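Local coordinates for ABC transporter substrate-binding protein-branched chain amino acid transport (Streptococcus pneumoniae, PDB 4GNR) that binds isoleucine and probably delivers branched-chain amino acids to an ABC importer in the membrane, at residues A90-A93 / N94-A98; D269-R272 / A273-E277. All coordinates share one frame; numbering follows the deposited sequence. Where two conformers were deposited one is given.

Contact 1: A90-A93 / N94-A98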
ATOM      1  N   ALA A  90      -5.503  14.316   2.405  1.00  8.44           N
ATOM      2  CA  ALA A  90      -6.361  15.086   3.311  1.00  9.46           C
ATOM      3  C   ALA A  90      -5.714  15.364   4.659  1.00  8.87           C
ATOM      4  O   ALA A  90      -6.206  16.244   5.377  1.00 11.51           O
ATOM      5  CB  ALA A  90      -7.702  14.342   3.512  1.00 10.35           C
ATOM      6  N   ALA A  91      -4.704  14.600   5.035  1.00  8.64           N
ATOM      7  CA  ALA A  91      -4.041  14.749   6.313  1.00  8.44           C
ATOM      8  C   ALA A  91      -2.817  15.666   6.332  1.00  8.28           C
ATOM      9  O   ALA A  91      -2.499  16.272   7.346  1.00  8.43           O
ATOM     10  CB  ALA A  91      -3.579  13.356   6.795  1.00  9.06           C
ATOM     11  N   VAL A  92      -2.152  15.777   5.184  1.00  8.92           N
ATOM     12  CA  VAL A  92      -0.858  16.432   5.140  1.00  8.82           C
ATOM     13  C   VAL A  92      -0.840  17.889   5.555  1.00  8.79           C
ATOM     14  O   VAL A  92       0.049  18.307   6.286  1.00  8.69           O
ATOM     15  CB  VAL A  92      -0.124  16.187   3.772  1.00  9.33           C
ATOM     16  CG1 VAL A  92      -0.893  16.733   2.589  1.00 10.03           C
ATOM     17  CG2 VAL A  92       1.289  16.754   3.820  1.00 10.89           C
ATOM     18  N   ALA A  93      -1.806  18.702   5.111  1.00  9.84           N
ATOM     19  CA  ALA A  93      -1.756  20.125   5.462  1.00 10.21           C
ATOM     20  C   ALA A  93      -1.866  20.344   6.971  1.00  9.62           C
ATOM     21  O   ALA A  93      -1.220  21.240   7.526  1.00 10.41           O
ATOM     22  CB  ALA A  93      -2.831  20.915   4.736  1.00 11.94           C
ATOM     23  N   ASN A  94      -2.662  19.505   7.636  1.00  9.60           N
ATOM     24  CA  ASN A  94      -2.838  19.632   9.077  1.00  8.96           C
ATOM     25  C   ASN A  94      -1.572  19.272   9.836  1.00  8.86           C
ATOM     26  O   ASN A  94      -1.229  19.930  10.808  1.00 10.92           O
ATOM     27  CB  ASN A  94      -4.076  18.896   9.565  1.00  9.62           C
ATOM     28  CG  ASN A  94      -5.361  19.532   9.055  1.00  9.78           C
ATOM     29  OD1 ASN A  94      -5.376  20.700   8.660  1.00 12.30           O
ATOM     30  ND2 ASN A  94      -6.460  18.784   9.111  1.00 11.10           N
ATOM     31  N   ALA A  95      -0.859  18.244   9.392  1.00  8.25           N
ATOM     32  CA  ALA A  95       0.407  17.915  10.028  1.00  8.44           C
ATOM     33  C   ALA A  95       1.419  19.068   9.779  1.00  8.23           C
ATOM     34  O   ALA A  95       2.160  19.485  10.668  1.00  9.32           O
ATOM     35  CB  ALA A  95       0.981  16.612   9.471  1.00  8.59           C
ATOM     36  N   THR A  96       1.416  19.582   8.554  1.00  8.84           N
ATOM     37  CA  THR A  96       2.329  20.648   8.147  1.00  9.64           C
ATOM     38  C   THR A  96       2.150  21.917   8.988  1.00 10.21           C
ATOM     39  O   THR A  96       3.131  22.562   9.367  1.00 11.10           O
ATOM     40  CB  THR A  96       2.161  20.930   6.658  1.00 10.59           C
ATOM     41  OG1 THR A  96       2.470  19.734   5.935  1.00 10.74           O
ATOM     42  CG2 THR A  96       3.085  22.051   6.206  1.00 12.71           C
ATOM     43  N   LYS A  97       0.904  22.278   9.256  1.00 10.87           N
ATOM     44  CA  LYS A  97       0.633  23.473  10.063  1.00 12.12           C
ATOM     45  C   LYS A  97       1.304  23.433  11.415  1.00 11.91           C
ATOM     46  O   LYS A  97       1.717  24.463  11.937  1.00 14.28           O
ATOM     47  CB  LYS A  97      -0.869  23.702  10.244  1.00 13.78           C
ATOM     48  CG  LYS A  97      -1.511  24.262   8.991  1.00 18.00           C
ATOM     49  CD  LYS A  97      -2.966  24.607   9.136  1.00 21.58           C
ATOM     50  CE  LYS A  97      -3.766  23.388   9.392  1.00 21.22           C
ATOM     51  NZ  LYS A  97      -5.228  23.653   9.419  1.00 23.32           N
ATOM     52  N   ALA A  98       1.388  22.237  11.977  1.00 11.11           N
ATOM     53  CA  ALA A  98       2.006  22.014  13.293  1.00 11.08           C
ATOM     54  C   ALA A  98       3.495  21.690  13.196  1.00 10.37           C
ATOM     55  O   ALA A  98       4.146  21.486  14.213  1.00 12.39           O
ATOM     56  CB  ALA A  98       1.300  20.910  14.044  1.00 12.10           C
TER
HETATM   57  O   HOH W   1      -4.910  18.545   6.157  1.00 14.38           O
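Ala95, Thr96 and Lys97 each send a backbone N-H four residues back, to the carbonyls of Ala91, Val92 and Ala93, in three consecutive alpha-helical bonds. The bond before them is not made directly, because Asn94 N and Ala90 O are 5.3 Å apart. A water stands in for it: it donates to Ala90 O and accepts from Asn94 N at 2.9 Å. Asn94 N is also 3.3 Å from Ala91 O, a weak bond with a poor angle. Val92 O takes two bonds from Thr96. Thr96 N lies at 2.9 Å, nearly in line with the C=O. Thr96 OG1 comes within 2.8 Å of the same Val92 O, from above the carbonyl plane. The hydroxyl gets there because OG1 stands anti to its own carbonyl carbon (chi1 -61°), back toward the preceding turn. Val92 CG2 runs alongside Thr96 OG1, 3.8 Å away. Lys97 bends at chi3 (-65°) and passes Ala93 O with its CG. Its NZ then donates to Asn94 OD1 at 3.1 Å, while Asn94 ND2 bonds Ala64 O of helix 60-72. On the buried side, Ala91 and Ala95 pack on Leu102 of strand 102-104, as expected in a beta-alpha-beta unit. With a donor at OD1 and an acceptor for ND2, the flip of the Asn94 amide is probably fixed.

Contact 2: D269-R272 / A273-E277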
ATOM      1  N   ASP A 269       9.006 -14.079  10.710  0.50  8.77           N
ATOM      2  CA  ASP A 269       9.002 -14.883  11.939  0.50  9.00           C
ATOM      3  C   ASP A 269       8.399 -14.113  13.127  0.50  9.00           C
ATOM      4  O   ASP A 269       7.519 -14.632  13.845  0.50  9.62           O
ATOM      5  CB  ASP A 269      10.426 -15.341  12.322  0.50  9.56           C
ATOM      6  CG  ASP A 269      11.025 -16.367  11.347  0.50  9.33           C
ATOM      7  OD1 ASP A 269      10.287 -16.892  10.477  0.50 11.12           O
ATOM      8  OD2 ASP A 269      12.237 -16.621  11.463  0.50 12.79           O
ATOM      9  N   ALA A 270       8.827 -12.860  13.292  1.00  9.55           N
ATOM     10  CA  ALA A 270       8.377 -12.060  14.435  1.00  9.92           C
ATOM     11  C   ALA A 270       6.880 -11.759  14.355  1.00  9.33           C
ATOM     12  O   ALA A 270       6.181 -11.783  15.371  1.00  9.90           O
ATOM     13  CB  ALA A 270       9.160 -10.769  14.551  1.00 10.80           C
ATOM     14  N   TYR A 271       6.394 -11.463  13.160  1.00  8.69           N
ATOM     15  CA  TYR A 271       4.982 -11.144  12.961  1.00  8.74           C
ATOM     16  C   TYR A 271       4.136 -12.400  13.232  1.00  9.30           C
ATOM     17  O   TYR A 271       3.093 -12.331  13.890  1.00  9.71           O
ATOM     18  CB  TYR A 271       4.785 -10.572  11.555  1.00  8.22           C
ATOM     19  CG  TYR A 271       3.406  -9.985  11.299  1.00  8.40           C
ATOM     20  CD1 TYR A 271       3.207  -8.604  11.335  1.00  7.99           C
ATOM     21  CD2 TYR A 271       2.311 -10.793  11.019  1.00  9.08           C
ATOM     22  CE1 TYR A 271       1.966  -8.051  11.074  1.00  8.54           C
ATOM     23  CE2 TYR A 271       1.073 -10.239  10.745  1.00  9.88           C
ATOM     24  CZ  TYR A 271       0.910  -8.866  10.776  1.00  9.00           C
ATOM     25  OH  TYR A 271      -0.303  -8.275  10.508  1.00 10.50           O
ATOM     26  N   ARG A 272       4.567 -13.536  12.692  1.00  9.55           N
ATOM     27  CA  ARG A 272       3.865 -14.783  12.955  1.00 10.22           C
ATOM     28  C   ARG A 272       3.843 -15.091  14.468  1.00 10.21           C
ATOM     29  O   ARG A 272       2.804 -15.539  14.987  1.00 12.31           O
ATOM     30  CB  ARG A 272       4.532 -15.934  12.204  1.00 10.48           C
ATOM     31  CG  ARG A 272       4.294 -15.946  10.709  1.00 11.33           C
ATOM     32  CD  ARG A 272       5.147 -16.989  10.011  1.00 12.48           C
ATOM     33  NE  ARG A 272       4.711 -17.194   8.628  1.00 14.69           N
ATOM     34  CZ  ARG A 272       5.321 -17.982   7.741  1.00 14.76           C
ATOM     35  NH1 ARG A 272       6.476 -18.548   8.036  1.00 14.87           N
ATOM     36  NH2 ARG A 272       4.811 -18.117   6.525  1.00 17.60           N
ATOM     37  N   ALA A 273       4.961 -14.886  15.157  1.00 10.91           N
ATOM     38  CA  ALA A 273       4.995 -15.191  16.596  1.00 11.37           C
ATOM     39  C   ALA A 273       4.074 -14.256  17.380  1.00 11.40           C
ATOM     40  O   ALA A 273       3.366 -14.677  18.318  1.00 13.21           O
ATOM     41  CB  ALA A 273       6.412 -15.128  17.137  1.00 12.55           C
ATOM     42  N   LYS A 274       4.071 -12.984  17.007  1.00 10.90           N
ATOM     43  CA  LYS A 274       3.275 -12.019  17.738  1.00 11.32           C
ATOM     44  C   LYS A 274       1.780 -12.149  17.502  1.00 10.94           C
ATOM     45  O   LYS A 274       0.991 -12.082  18.445  1.00 13.21           O
ATOM     46  CB  LYS A 274       3.648 -10.590  17.296  1.00 11.12           C
ATOM     47  CG  LYS A 274       3.074  -9.433  18.074  1.00 14.39           C
ATOM     48  CD  LYS A 274       3.889  -9.171  19.323  1.00 18.98           C
ATOM     49  CE  LYS A 274       3.559  -7.804  19.923  1.00 20.37           C
ATOM     50  NZ  LYS A 274       4.490  -7.389  21.027  1.00 18.31           N
ATOM     51  N   TYR A 275       1.396 -12.321  16.236  1.00 11.18           N
ATOM     52  CA  TYR A 275       0.005 -12.293  15.792  1.00 11.43           C
ATOM     53  C   TYR A 275      -0.642 -13.592  15.354  1.00 12.50           C
ATOM     54  O   TYR A 275      -1.863 -13.663  15.205  1.00 13.95           O
ATOM     55  CB  TYR A 275      -0.190 -11.262  14.638  1.00 11.23           C
ATOM     56  CG  TYR A 275       0.196  -9.862  15.017  1.00  9.70           C
ATOM     57  CD1 TYR A 275      -0.554  -9.156  15.933  1.00 11.40           C
ATOM     58  CD2 TYR A 275       1.273  -9.226  14.419  1.00  9.20           C
ATOM     59  CE1 TYR A 275      -0.218  -7.882  16.300  1.00 10.56           C
ATOM     60  CE2 TYR A 275       1.630  -7.948  14.777  1.00  8.03           C
ATOM     61  CZ  TYR A 275       0.877  -7.271  15.720  1.00  9.06           C
ATOM     62  OH  TYR A 275       1.191  -5.988  16.107  1.00  9.03           O
ATOM     63  N   ASN A 276       0.178 -14.607  15.119  1.00 12.73           N
ATOM     64  CA  ASN A 276      -0.298 -15.917  14.652  1.00 13.34           C
ATOM     65  C   ASN A 276      -1.092 -15.725  13.355  1.00 12.90           C
ATOM     66  O   ASN A 276      -2.109 -16.383  13.103  1.00 15.38           O
ATOM     67  CB  ASN A 276      -1.185 -16.616  15.665  1.00 14.07           C
ATOM     68  CG  ASN A 276      -1.414 -18.076  15.310  1.00 17.45           C
ATOM     69  OD1 ASN A 276      -0.608 -18.705  14.595  1.00 21.22           O
ATOM     70  ND2 ASN A 276      -2.496 -18.639  15.826  1.00 19.97           N
ATOM     71  N   GLU A 277      -0.596 -14.794  12.538  1.00 13.53           N
ATOM     72  CA  GLU A 277      -1.175 -14.414  11.249  1.00 13.53           C
ATOM     73  C   GLU A 277      -0.037 -14.092  10.257  1.00 12.79           C
ATOM     74  O   GLU A 277       1.077 -13.805  10.655  1.00 12.77           O
ATOM     75  CB  GLU A 277      -2.041 -13.122  11.366  1.00 14.55           C
ATOM     76  CG  GLU A 277      -3.275 -13.281  12.248  1.00 15.94           C
ATOM     77  CD  GLU A 277      -4.091 -11.998  12.440  1.00 18.23           C
ATOM     78  OE1 GLU A 277      -3.659 -10.894  12.048  1.00 21.56           O
ATOM     79  OE2 GLU A 277      -5.189 -12.105  13.038  1.00 22.78           O
TER
HETATM   80  O   HOH W   2      -2.451  -9.778  10.019  1.00 18.85           O
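Tyr271 and Tyr275, one helical turn apart, form the tight part of this contact. The edge of the Tyr275 ring meets the face of the Tyr271 ring. The centroids are 4.7 Å apart and the planes are at 54°, so the T-shape is tilted. Tyr275 CD2 sits over the centre of the Tyr271 ring and comes within 3.6 Å of Tyr271 CE1. The Tyr271 ring reaches this place with CG anti to the backbone N (chi1 -170°), which carries it forward along the helix. Glu277 O lies at the edge of the same ring, in its plane, 3.3 Å from Tyr271 CD2. This buried carbonyl has no hydrogen-bond partner in the model. The backbone runs in helical bonds up to Tyr275 N, which is 2.9 Å from Tyr271 O. Asn276 then takes positive phi (56°) and turns the chain out of the helix. Asn276 N still reaches Arg272 O at 2.8 Å, but the bond is more bent. The solvent side is looser. Asp269, Arg272, Ala273 and Asn276 are exposed there, and Arg272 NE pairs with Glu278. Within the contact, water 2 lies 2.7 Å from Tyr271 OH and donates to Glu277 OE1 at 2.6 Å. Toward helix 21-40, Glu277 OE1 forms a salt bridge with Lys29, Tyr275 OH bonds Lys29 O, and Lys274 NZ pairs with Asp36. The ring pair and the water bridge are consistent with a well-defined helix end, while these three bonds tie it to helix 21-40.

Contact 1 comes first along the chain, on helix 85-97. Contact 2 follows much later, at the end of helix 262-275. Their centres are 34 Å apart and their nearest atoms about 22 Å apart, so they do not touch. Helix 85-97 links strands 78-80 and 102-104 of the five-stranded parallel sheet. Helix 262-275 packs on helix 21-40, which follows strand 7-14 of that same sheet. Both contacts therefore belong to the lobe built on this sheet, although the chain visits the seven-stranded sheet between them. A side chain in each lies about 13 Å from the bound isoleucine, and neither contact includes a residue of the isoleucine pocket.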